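E3 ubiquitin-protein ligase HERC2 (Homo sapiens, PDB 4L1M) probably attaches ubiquitin to target proteins through its HECT domain, the beta-propeller described here being the first of its RCC1-like domains. Local coordinates at residues Gly213-Ala221 with Trp231-Leu239; Arg265-Leu274 with Val313-Cys323. One frame throughout, in Å; residues are numbered along the deposited sequence.

Interaction 1 (Gly213-Ala221 with Trp231-Leu239)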
ATOM      1  N   GLY A 213      -6.523  -3.382  -4.357  1.00 37.61           N
ATOM      2  CA  GLY A 213      -7.482  -3.536  -3.285  1.00 36.52           C
ATOM      3  C   GLY A 213      -7.714  -4.974  -2.850  1.00 35.66           C
ATOM      4  O   GLY A 213      -6.955  -5.870  -3.195  1.00 37.44           O
ATOM      5  N   SER A 214      -8.774  -5.163  -2.067  1.00 34.33           N
ATOM      6  CA  SER A 214      -9.130  -6.432  -1.466  1.00 32.38           C
ATOM      7  C   SER A 214     -10.602  -6.751  -1.626  1.00 33.42           C
ATOM      8  O   SER A 214     -11.358  -5.972  -2.189  1.00 32.31           O
ATOM      9  CB  SER A 214      -8.770  -6.446   0.017  1.00 31.58           C
ATOM     10  OG  SER A 214      -9.413  -5.429   0.730  1.00 30.14           O
ATOM     11  N   GLY A 215     -10.990  -7.939  -1.146  1.00 37.41           N
ATOM     12  CA  GLY A 215     -12.328  -8.505  -1.397  1.00 38.44           C
ATOM     13  C   GLY A 215     -12.613  -8.364  -2.873  1.00 38.99           C
ATOM     14  O   GLY A 215     -11.779  -8.736  -3.701  1.00 40.75           O
ATOM     15  N   ASP A 216     -13.786  -7.842  -3.203  1.00 38.67           N
ATOM     16  CA  ASP A 216     -14.127  -7.544  -4.591  1.00 38.97           C
ATOM     17  C   ASP A 216     -13.428  -6.266  -4.881  1.00 39.17           C
ATOM     18  O   ASP A 216     -13.854  -5.199  -4.463  1.00 42.82           O
ATOM     19  CB  ASP A 216     -15.649  -7.418  -4.745  1.00 41.45           C
ATOM     20  CG  ASP A 216     -16.382  -8.761  -4.484  1.00 41.69           C
ATOM     21  OD1 ASP A 216     -15.719  -9.797  -4.276  1.00 40.54           O
ATOM     22  OD2 ASP A 216     -17.622  -8.756  -4.489  1.00 43.97           O
ATOM     23  N   ALA A 217     -12.293  -6.384  -5.540  1.00 38.55           N
ATOM     24  CA  ALA A 217     -11.250  -5.372  -5.474  1.00 34.51           C
ATOM     25  C   ALA A 217     -11.270  -4.435  -6.641  1.00 33.35           C
ATOM     26  O   ALA A 217     -11.567  -4.832  -7.770  1.00 33.49           O
ATOM     27  CB  ALA A 217      -9.900  -6.050  -5.431  1.00 34.16           C
ATOM     28  N   GLN A 218     -10.907  -3.199  -6.344  1.00 32.09           N
ATOM     29  CA  GLN A 218     -10.591  -2.191  -7.331  1.00 33.94           C
ATOM     30  C   GLN A 218      -9.092  -2.059  -7.501  1.00 34.13           C
ATOM     31  O   GLN A 218      -8.310  -2.476  -6.648  1.00 34.02           O
ATOM     32  CB  GLN A 218     -11.159  -0.804  -6.914  1.00 33.76           C
ATOM     33  CG  GLN A 218     -10.296   0.011  -5.939  1.00 32.90           C
ATOM     34  CD  GLN A 218     -10.434  -0.393  -4.470  1.00 32.31           C
ATOM     35  OE1 GLN A 218     -10.563  -1.548  -4.146  1.00 33.05           O
ATOM     36  NE2 GLN A 218     -10.367   0.582  -3.579  1.00 33.55           N
ATOM     37  N   THR A 219      -8.700  -1.419  -8.592  1.00 34.26           N
ATOM     38  CA  THR A 219      -7.304  -1.155  -8.865  1.00 34.07           C
ATOM     39  C   THR A 219      -7.219   0.290  -9.312  1.00 34.09           C
ATOM     40  O   THR A 219      -8.071   0.733 -10.057  1.00 35.38           O
ATOM     41  CB  THR A 219      -6.811  -2.113  -9.961  1.00 35.82           C
ATOM     42  OG1 THR A 219      -7.043  -3.481  -9.542  1.00 36.50           O
ATOM     43  CG2 THR A 219      -5.337  -1.889 -10.259  1.00 36.67           C
ATOM     44  N   LEU A 220      -6.215   1.023  -8.858  1.00 33.44           N
ATOM     45  CA  LEU A 220      -6.047   2.430  -9.225  1.00 34.47           C
ATOM     46  C   LEU A 220      -4.672   2.652  -9.797  1.00 35.51           C
ATOM     47  O   LEU A 220      -3.722   1.971  -9.417  1.00 35.86           O
ATOM     48  CB  LEU A 220      -6.196   3.321  -8.015  1.00 34.42           C
ATOM     49  CG  LEU A 220      -7.437   3.132  -7.151  1.00 35.12           C
ATOM     50  CD1 LEU A 220      -7.319   3.983  -5.894  1.00 36.25           C
ATOM     51  CD2 LEU A 220      -8.687   3.504  -7.917  1.00 36.62           C
ATOM     52  N   ALA A 221      -4.546   3.605 -10.712  1.00 36.87           N
ATOM     53  CA  ALA A 221      -3.231   3.934 -11.233  1.00 38.00           C
ATOM     54  C   ALA A 221      -3.126   5.393 -11.601  1.00 40.70           C
ATOM     55  O   ALA A 221      -4.125   6.061 -11.795  1.00 41.00           O
ATOM     56  CB  ALA A 221      -2.912   3.073 -12.444  1.00 38.94           C
ATOM     57  N   TRP A 231     -10.258   0.635 -12.241  1.00 33.83           N
ATOM     58  CA  TRP A 231     -10.991  -0.469 -12.787  1.00 34.69           C
ATOM     59  C   TRP A 231     -11.163  -1.554 -11.710  1.00 34.61           C
ATOM     60  O   TRP A 231     -10.642  -1.434 -10.600  1.00 33.48           O
ATOM     61  CB  TRP A 231     -10.284  -1.000 -14.025  1.00 35.54           C
ATOM     62  CG  TRP A 231      -8.923  -1.530 -13.797  1.00 36.44           C
ATOM     63  CD1 TRP A 231      -8.590  -2.836 -13.559  1.00 36.60           C
ATOM     64  CD2 TRP A 231      -7.669  -0.793 -13.809  1.00 36.77           C
ATOM     65  NE1 TRP A 231      -7.204  -2.963 -13.434  1.00 36.57           N
ATOM     66  CE2 TRP A 231      -6.629  -1.722 -13.565  1.00 36.82           C
ATOM     67  CE3 TRP A 231      -7.332   0.553 -13.989  1.00 37.62           C
ATOM     68  CZ2 TRP A 231      -5.269  -1.341 -13.519  1.00 37.26           C
ATOM     69  CZ3 TRP A 231      -5.982   0.927 -13.933  1.00 38.54           C
ATOM     70  CH2 TRP A 231      -4.973  -0.020 -13.697  1.00 37.53           C
ATOM     71  N   GLY A 232     -11.908  -2.599 -12.055  1.00 35.90           N
ATOM     72  CA  GLY A 232     -12.269  -3.669 -11.123  1.00 34.53           C
ATOM     73  C   GLY A 232     -13.711  -3.544 -10.636  1.00 35.34           C
ATOM     74  O   GLY A 232     -14.627  -3.052 -11.365  1.00 32.86           O
ATOM     75  N   ASP A 233     -13.926  -3.973  -9.395  1.00 36.38           N
ATOM     76  CA  ASP A 233     -15.277  -3.999  -8.831  1.00 38.76           C
ATOM     77  C   ASP A 233     -15.748  -2.602  -8.447  1.00 38.59           C
ATOM     78  O   ASP A 233     -14.981  -1.798  -7.935  1.00 38.68           O
ATOM     79  CB  ASP A 233     -15.335  -4.913  -7.631  1.00 39.50           C
ATOM     80  CG  ASP A 233     -16.736  -5.113  -7.141  1.00 41.90           C
ATOM     81  OD1 ASP A 233     -17.428  -6.016  -7.663  1.00 40.24           O
ATOM     82  OD2 ASP A 233     -17.137  -4.335  -6.238  1.00 44.35           O
ATOM     83  N   GLY A 234     -17.023  -2.329  -8.692  1.00 39.10           N
ATOM     84  CA  GLY A 234     -17.576  -0.991  -8.544  1.00 40.20           C
ATOM     85  C   GLY A 234     -18.364  -0.726  -7.279  1.00 40.44           C
ATOM     86  O   GLY A 234     -18.775   0.408  -7.033  1.00 47.51           O
ATOM     87  N   ASP A 235     -18.595  -1.751  -6.482  1.00 39.30           N
ATOM     88  CA  ASP A 235     -19.338  -1.614  -5.225  1.00 38.70           C
ATOM     89  C   ASP A 235     -18.856  -0.413  -4.397  1.00 36.95           C
ATOM     90  O   ASP A 235     -17.660  -0.126  -4.321  1.00 32.71           O
ATOM     91  CB  ASP A 235     -19.216  -2.906  -4.375  1.00 38.10           C
ATOM     92  CG  ASP A 235     -20.113  -4.049  -4.868  1.00 38.39           C
ATOM     93  OD1 ASP A 235     -20.922  -3.832  -5.813  1.00 39.43           O
ATOM     94  OD2 ASP A 235     -20.043  -5.155  -4.272  1.00 36.76           O
ATOM     95  N   TYR A 236     -19.825   0.274  -3.797  1.00 38.31           N
ATOM     96  CA  TYR A 236     -19.602   1.440  -2.918  1.00 39.00           C
ATOM     97  C   TYR A 236     -19.044   2.657  -3.643  1.00 40.62           C
ATOM     98  O   TYR A 236     -18.643   3.623  -3.006  1.00 42.28           O
ATOM     99  CB  TYR A 236     -18.725   1.073  -1.705  1.00 36.80           C
ATOM    100  CG  TYR A 236     -19.283  -0.087  -0.922  1.00 36.04           C
ATOM    101  CD1 TYR A 236     -20.397   0.075  -0.123  1.00 38.08           C
ATOM    102  CD2 TYR A 236     -18.706  -1.363  -1.004  1.00 35.42           C
ATOM    103  CE1 TYR A 236     -20.946  -1.010   0.572  1.00 39.48           C
ATOM    104  CE2 TYR A 236     -19.228  -2.456  -0.304  1.00 35.62           C
ATOM    105  CZ  TYR A 236     -20.345  -2.277   0.476  1.00 37.47           C
ATOM    106  OH  TYR A 236     -20.860  -3.307   1.186  1.00 37.69           O
ATOM    107  N   GLY A 237     -19.028   2.610  -4.975  1.00 41.82           N
ATOM    108  CA  GLY A 237     -18.505   3.708  -5.796  1.00 40.85           C
ATOM    109  C   GLY A 237     -17.017   3.956  -5.689  1.00 38.70           C
ATOM    110  O   GLY A 237     -16.541   5.023  -6.041  1.00 38.65           O
ATOM    111  N   LYS A 238     -16.281   2.968  -5.192  1.00 37.24           N
ATOM    112  CA  LYS A 238     -14.837   3.073  -5.068  1.00 35.65           C
ATOM    113  C   LYS A 238     -14.081   3.317  -6.362  1.00 35.49           C
ATOM    114  O   LYS A 238     -12.924   3.670  -6.301  1.00 39.92           O
ATOM    115  CB  LYS A 238     -14.255   1.847  -4.360  1.00 35.92           C
ATOM    116  CG  LYS A 238     -14.481   0.500  -5.044  1.00 37.36           C
ATOM    117  CD  LYS A 238     -13.997  -0.624  -4.122  1.00 38.01           C
ATOM    118  CE  LYS A 238     -14.140  -1.994  -4.736  1.00 38.11           C
ATOM    119  NZ  LYS A 238     -15.561  -2.461  -4.735  1.00 40.05           N
ATOM    120  N   LEU A 239     -14.696   3.143  -7.526  1.00 35.56           N
ATOM    121  CA  LEU A 239     -14.030   3.449  -8.801  1.00 35.08           C
ATOM    122  C   LEU A 239     -14.022   4.929  -9.073  1.00 35.76           C
ATOM    123  O   LEU A 239     -13.206   5.401  -9.873  1.00 37.15           O
ATOM    124  CB  LEU A 239     -14.671   2.727  -9.998  1.00 34.65           C
ATOM    125  CG  LEU A 239     -14.629   1.207  -9.924  1.00 35.48           C
ATOM    126  CD1 LEU A 239     -15.354   0.598 -11.119  1.00 35.81           C
ATOM    127  CD2 LEU A 239     -13.195   0.671  -9.829  1.00 34.15           C
TER
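T219 and W231 form the hydrogen-bonded antiparallel pair between strands 218-223 and 228-232. T219 N gives its hydrogen to W231 O at 2.8 Å, and W231 N returns one to T219 O at 3.1 Å. On the same side of the sheet, CB of T219 sits over one face of the W231 indole in a CH-pi contact, 3.8 Å from the centroid of the five-membered ring. T219 OG1 is engaged elsewhere, with Y164 and R184. Past G232 the pairing persists for one more bond: D233 N meets A217 O at 3.0 Å, nearly straight at N-H (177°). The hairpin is the second and third strands of one four-stranded blade in the seven-bladed RCC1-type propeller, and the chain that leaves it turns back through G234-G237 and brings K238 over the hairpin end. Here D233 OD2 takes two donors, D235 N in an Asx turn and K238 NZ in a 2.9 Å salt bridge on the anti lone pair of that oxygen. A bend at chi4 (-75°) turns the K238 ammonium towards the D233-D235 turn, where NZ also reaches D235 O at 3.2 Å, Q269 OE1 and, weakly, D216 O. The K238 methylenes run across the Q218 amide, K238 CD lying 3.6 Å from Q218 OE1, while NE2 of that amide bonds to S271. D216 OD2 stands 4.2 Å from D233 OD1, K238 NZ being bound at the other D233 oxygen.

Interaction 2 (Arg265-Leu274 with Val313-Cys323). With SO4 (sulfate ion), chain F.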
ATOM      1  N   ARG A 265      -3.837   5.079  -3.158  1.00 41.21           N
ATOM      2  CA  ARG A 265      -3.851   3.994  -2.193  1.00 43.17           C
ATOM      3  C   ARG A 265      -5.244   3.400  -2.164  1.00 42.03           C
ATOM      4  O   ARG A 265      -6.207   4.078  -2.493  1.00 40.66           O
ATOM      5  CB  ARG A 265      -3.469   4.487  -0.799  1.00 46.13           C
ATOM      6  CG  ARG A 265      -2.130   5.212  -0.708  1.00 50.29           C
ATOM      7  CD  ARG A 265      -0.946   4.280  -0.599  1.00 49.36           C
ATOM      8  NE  ARG A 265       0.266   5.094  -0.467  1.00 55.15           N
ATOM      9  CZ  ARG A 265       1.512   4.631  -0.553  1.00 59.23           C
ATOM     10  NH1 ARG A 265       1.765   3.332  -0.749  1.00 57.32           N
ATOM     11  NH2 ARG A 265       2.522   5.468  -0.410  1.00 62.06           N
ATOM     12  N   CYS A 266      -5.319   2.127  -1.777  1.00 40.28           N
ATOM     13  CA  CYS A 266      -6.565   1.419  -1.582  1.00 39.98           C
ATOM     14  C   CYS A 266      -6.614   0.886  -0.147  1.00 39.67           C
ATOM     15  O   CYS A 266      -5.674   0.273   0.313  1.00 36.85           O
ATOM     16  CB  CYS A 266      -6.633   0.229  -2.525  1.00 41.21           C
ATOM     17  SG  CYS A 266      -6.830   0.692  -4.245  1.00 46.68           S
ATOM     18  N   GLY A 267      -7.703   1.137   0.561  1.00 39.75           N
ATOM     19  CA  GLY A 267      -7.992   0.405   1.790  1.00 38.85           C
ATOM     20  C   GLY A 267      -9.108  -0.522   1.425  1.00 38.10           C
ATOM     21  O   GLY A 267      -9.411  -0.670   0.247  1.00 39.55           O
ATOM     22  N   SER A 268      -9.761  -1.116   2.411  1.00 38.39           N
ATOM     23  CA  SER A 268     -10.831  -2.087   2.129  1.00 37.11           C
ATOM     24  C   SER A 268     -12.060  -1.388   1.585  1.00 35.73           C
ATOM     25  O   SER A 268     -12.734  -0.662   2.298  1.00 37.62           O
ATOM     26  CB  SER A 268     -11.194  -2.889   3.384  1.00 37.19           C
ATOM     27  OG  SER A 268     -12.190  -3.848   3.084  1.00 36.50           O
ATOM     28  N   GLN A 269     -12.294  -1.567   0.294  1.00 34.56           N
ATOM     29  CA  GLN A 269     -13.456  -1.019  -0.405  1.00 34.70           C
ATOM     30  C   GLN A 269     -13.478   0.497  -0.481  1.00 36.17           C
ATOM     31  O   GLN A 269     -14.549   1.086  -0.665  1.00 40.88           O
ATOM     32  CB  GLN A 269     -14.762  -1.561   0.208  1.00 35.66           C
ATOM     33  CG  GLN A 269     -14.876  -3.106   0.185  1.00 34.98           C
ATOM     34  CD  GLN A 269     -14.978  -3.658  -1.232  1.00 34.07           C
ATOM     35  OE1 GLN A 269     -15.897  -3.319  -1.940  1.00 39.25           O
ATOM     36  NE2 GLN A 269     -14.019  -4.445  -1.658  1.00 31.79           N
ATOM     37  N   PHE A 270     -12.314   1.136  -0.364  1.00 35.44           N
ATOM     38  CA  PHE A 270     -12.208   2.586  -0.564  1.00 37.37           C
ATOM     39  C   PHE A 270     -10.866   2.976  -1.157  1.00 36.91           C
ATOM     40  O   PHE A 270      -9.923   2.203  -1.143  1.00 37.30           O
ATOM     41  CB  PHE A 270     -12.492   3.381   0.723  1.00 39.76           C
ATOM     42  CG  PHE A 270     -11.369   3.379   1.732  1.00 39.30           C
ATOM     43  CD1 PHE A 270     -11.213   2.336   2.604  1.00 40.91           C
ATOM     44  CD2 PHE A 270     -10.522   4.456   1.849  1.00 40.59           C
ATOM     45  CE1 PHE A 270     -10.203   2.354   3.574  1.00 41.71           C
ATOM     46  CE2 PHE A 270      -9.512   4.480   2.810  1.00 41.21           C
ATOM     47  CZ  PHE A 270      -9.348   3.420   3.664  1.00 39.85           C
ATOM     48  N   SER A 271     -10.816   4.191  -1.666  1.00 37.91           N
ATOM     49  CA  SER A 271      -9.734   4.639  -2.481  1.00 38.73           C
ATOM     50  C   SER A 271      -9.266   6.011  -2.025  1.00 40.26           C
ATOM     51  O   SER A 271     -10.030   6.787  -1.464  1.00 41.11           O
ATOM     52  CB  SER A 271     -10.228   4.727  -3.914  1.00 40.17           C
ATOM     53  OG  SER A 271     -10.698   3.462  -4.353  1.00 40.77           O
ATOM     54  N   ILE A 272      -7.998   6.295  -2.290  1.00 40.81           N
ATOM     55  CA  ILE A 272      -7.328   7.509  -1.871  1.00 40.63           C
ATOM     56  C   ILE A 272      -6.488   8.054  -3.035  1.00 40.82           C
ATOM     57  O   ILE A 272      -5.827   7.295  -3.738  1.00 39.30           O
ATOM     58  CB  ILE A 272      -6.345   7.173  -0.742  1.00 42.31           C
ATOM     59  CG1 ILE A 272      -7.079   6.728   0.520  1.00 43.08           C
ATOM     60  CG2 ILE A 272      -5.423   8.361  -0.447  1.00 44.12           C
ATOM     61  CD1 ILE A 272      -7.671   7.892   1.284  1.00 45.41           C
ATOM     62  N   ALA A 273      -6.463   9.367  -3.192  1.00 41.49           N
ATOM     63  CA  ALA A 273      -5.527  10.007  -4.091  1.00 41.67           C
ATOM     64  C   ALA A 273      -4.869  11.179  -3.395  1.00 42.86           C
ATOM     65  O   ALA A 273      -5.497  11.864  -2.589  1.00 43.84           O
ATOM     66  CB  ALA A 273      -6.249  10.499  -5.312  1.00 42.69           C
ATOM     67  N   LEU A 274      -3.621  11.436  -3.759  1.00 42.74           N
ATOM     68  CA  LEU A 274      -2.823  12.457  -3.139  1.00 44.25           C
ATOM     69  C   LEU A 274      -2.234  13.338  -4.230  1.00 46.04           C
ATOM     70  O   LEU A 274      -1.643  12.828  -5.163  1.00 47.12           O
ATOM     71  CB  LEU A 274      -1.706  11.761  -2.363  1.00 44.18           C
ATOM     72  CG  LEU A 274      -0.620  12.636  -1.770  1.00 45.80           C
ATOM     73  CD1 LEU A 274      -1.216  13.642  -0.800  1.00 47.51           C
ATOM     74  CD2 LEU A 274       0.393  11.757  -1.090  1.00 44.97           C
ATOM     75  N   VAL A 313       0.258  17.314   2.701  1.00 51.70           N
ATOM     76  CA  VAL A 313       0.474  15.897   2.948  1.00 48.80           C
ATOM     77  C   VAL A 313       1.461  15.331   1.937  1.00 48.08           C
ATOM     78  O   VAL A 313       1.334  15.582   0.730  1.00 46.72           O
ATOM     79  CB  VAL A 313      -0.847  15.130   2.854  1.00 46.54           C
ATOM     80  CG1 VAL A 313      -0.615  13.645   3.023  1.00 44.66           C
ATOM     81  CG2 VAL A 313      -1.814  15.645   3.893  1.00 47.28           C
ATOM     82  N   ILE A 314       2.449  14.582   2.428  1.00 48.58           N
ATOM     83  CA  ILE A 314       3.477  13.995   1.551  1.00 49.30           C
ATOM     84  C   ILE A 314       3.366  12.485   1.422  1.00 47.58           C
ATOM     85  O   ILE A 314       3.960  11.916   0.525  1.00 48.41           O
ATOM     86  CB  ILE A 314       4.922  14.393   1.970  1.00 52.01           C
ATOM     87  CG1 ILE A 314       5.339  13.746   3.309  1.00 51.69           C
ATOM     88  CG2 ILE A 314       5.050  15.916   2.011  1.00 54.17           C
ATOM     89  CD1 ILE A 314       6.768  14.042   3.695  1.00 53.12           C
ATOM     90  N   ASP A 315       2.633  11.837   2.315  1.00 46.83           N
ATOM     91  CA  ASP A 315       2.304  10.422   2.140  1.00 46.63           C
ATOM     92  C   ASP A 315       1.052  10.048   2.935  1.00 45.70           C
ATOM     93  O   ASP A 315       0.716  10.672   3.946  1.00 45.55           O
ATOM     94  CB  ASP A 315       3.482   9.509   2.567  1.00 48.29           C
ATOM     95  CG  ASP A 315       3.273   8.012   2.177  1.00 47.72           C
ATOM     96  OD1 ASP A 315       2.545   7.690   1.218  1.00 46.99           O
ATOM     97  OD2 ASP A 315       3.839   7.148   2.848  1.00 50.55           O
ATOM     98  N   VAL A 316       0.358   9.040   2.439  1.00 44.54           N
ATOM     99  CA  VAL A 316      -0.802   8.474   3.099  1.00 45.70           C
ATOM    100  C   VAL A 316      -0.624   6.976   3.111  1.00 43.34           C
ATOM    101  O   VAL A 316      -0.191   6.406   2.137  1.00 40.92           O
ATOM    102  CB  VAL A 316      -2.117   8.788   2.337  1.00 46.13           C
ATOM    103  CG1 VAL A 316      -3.269   7.966   2.906  1.00 45.56           C
ATOM    104  CG2 VAL A 316      -2.438  10.270   2.417  1.00 46.91           C
ATOM    105  N   ALA A 317      -0.971   6.348   4.227  1.00 45.43           N
ATOM    106  CA  ALA A 317      -0.886   4.891   4.364  1.00 43.09           C
ATOM    107  C   ALA A 317      -2.272   4.406   4.772  1.00 42.22           C
ATOM    108  O   ALA A 317      -2.813   4.848   5.771  1.00 42.87           O
ATOM    109  CB  ALA A 317       0.146   4.526   5.394  1.00 42.10           C
ATOM    110  N   ALA A 318      -2.846   3.539   3.954  1.00 41.39           N
ATOM    111  CA  ALA A 318      -4.196   3.043   4.163  1.00 41.14           C
ATOM    112  C   ALA A 318      -4.116   1.626   4.656  1.00 39.43           C
ATOM    113  O   ALA A 318      -3.619   0.785   3.959  1.00 37.61           O
ATOM    114  CB  ALA A 318      -4.977   3.093   2.861  1.00 40.42           C
ATOM    115  N   GLY A 319      -4.579   1.382   5.878  1.00 41.17           N
ATOM    116  CA  GLY A 319      -4.759   0.035   6.397  1.00 40.60           C
ATOM    117  C   GLY A 319      -6.077  -0.477   5.865  1.00 41.04           C
ATOM    118  O   GLY A 319      -6.586   0.062   4.897  1.00 43.71           O
ATOM    119  N   SER A 320      -6.648  -1.502   6.480  1.00 39.77           N
ATOM    120  CA  SER A 320      -7.944  -2.028   6.019  1.00 38.53           C
ATOM    121  C   SER A 320      -9.050  -0.992   6.184  1.00 39.06           C
ATOM    122  O   SER A 320      -9.709  -0.623   5.208  1.00 42.84           O
ATOM    123  CB  SER A 320      -8.300  -3.279   6.783  1.00 39.15           C
ATOM    124  OG  SER A 320      -7.327  -4.264   6.524  1.00 41.31           O
ATOM    125  N   THR A 321      -9.233  -0.503   7.407  1.00 38.49           N
ATOM    126  CA  THR A 321     -10.277   0.458   7.707  1.00 38.53           C
ATOM    127  C   THR A 321      -9.789   1.705   8.475  1.00 40.57           C
ATOM    128  O   THR A 321     -10.591   2.390   9.094  1.00 40.72           O
ATOM    129  CB  THR A 321     -11.409  -0.218   8.489  1.00 39.70           C
ATOM    130  OG1 THR A 321     -10.907  -0.727   9.715  1.00 39.70           O
ATOM    131  CG2 THR A 321     -12.007  -1.365   7.690  1.00 39.41           C
ATOM    132  N   HIS A 322      -8.482   1.991   8.425  1.00 40.58           N
ATOM    133  CA  HIS A 322      -7.919   3.203   9.029  1.00 42.00           C
ATOM    134  C   HIS A 322      -6.748   3.699   8.201  1.00 43.26           C
ATOM    135  O   HIS A 322      -6.226   2.957   7.383  1.00 46.40           O
ATOM    136  CB  HIS A 322      -7.494   2.967  10.468  1.00 42.68           C
ATOM    137  CG  HIS A 322      -6.157   2.310  10.622  1.00 43.16           C
ATOM    138  ND1 HIS A 322      -5.964   0.963  10.430  1.00 42.74           N
ATOM    139  CD2 HIS A 322      -4.957   2.805  11.010  1.00 44.70           C
ATOM    140  CE1 HIS A 322      -4.705   0.654  10.667  1.00 42.51           C
ATOM    141  NE2 HIS A 322      -4.071   1.753  11.029  1.00 45.09           N
ATOM    142  N   CYS A 323      -6.370   4.959   8.381  1.00 42.22           N
ATOM    143  CA  CYS A 323      -5.310   5.569   7.584  1.00 41.63           C
ATOM    144  C   CYS A 323      -4.429   6.445   8.422  1.00 41.31           C
ATOM    145  O   CYS A 323      -4.854   6.934   9.453  1.00 41.67           O
ATOM    146  CB  CYS A 323      -5.886   6.475   6.512  1.00 42.94           C
ATOM    147  SG  CYS A 323      -6.874   5.656   5.280  1.00 42.57           S
TER
HETATM  148  S   SO4 F 803     -15.107  -4.252   5.390  1.00 61.50           S
HETATM  149  O1  SO4 F 803     -13.758  -4.000   5.900  1.00 59.18           O
HETATM  150  O2  SO4 F 803     -15.423  -5.679   5.649  1.00 60.11           O
HETATM  151  O3  SO4 F 803     -16.134  -3.412   6.044  1.00 64.72           O
HETATM  152  O4  SO4 F 803     -15.111  -3.901   3.952  1.00 62.52           O
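L274, I272 and F270 face strand 313-318 and C323 along an apolar seam. The L274 methyls straddle the start of that strand: CD1 packs 3.9 Å from V313 CG1, and CD2 lies against the backbone of I314 and D315. Next along, I272 CG2 meets V316 CG1 at 4.0 Å, the two branched side chains crossing at a slant. The F270 ring, with CG between the backbone N and the carbonyl carbon (chi1 76°), folds back under G267 N and turns its edge to the other segment. C323 SG approaches that edge 3.7 Å from F270 CZ, a cysteine sulfur-aromatic contact, and S320 O lies near the ring plane 3.4 Å from F270 CE1. S320 O also accepts S268 N at 2.8 Å, which ties the type II turn G267-F270 to the 319-321 loop. S268 OG points onward to a sulfate, probably from the crystallisation liquor, also bound by R290 and K285. At the other polar margin R265 bends at chi2 (-82°) to send NH2 onto the syn side of D315 OD1, a 2.8 Å salt bridge with the guanidinium and carboxylate planes 52° apart. These are the two inner strands of adjacent propeller blades, 261-267 and 313-318 being innermost in each; strand 218-223 of the preceding blade lies against C266 and S271, and strand 365-370 of the following one against D315 and A317.

How the interactions relate
Following the chain from the N terminus, interaction 1 comes first: 213-221 enters strand 218-223, and the short return through 228-232 closes a hairpin within one blade. The chain then runs through that blade's outermost strand, 250-252, into the next blade, where 265-274 opens interaction 2. That contact is closed by 313-323, one blade further on, after a longer excursion of 38 residues. The two loops follow in series, neither nesting nor crossing. They still touch: the amide of Q269, in the turn of 265-274, probably bonds D216 O and K238 NZ of interaction 1. Together they link three consecutive blades round the propeller, one contact within a blade and one between blades.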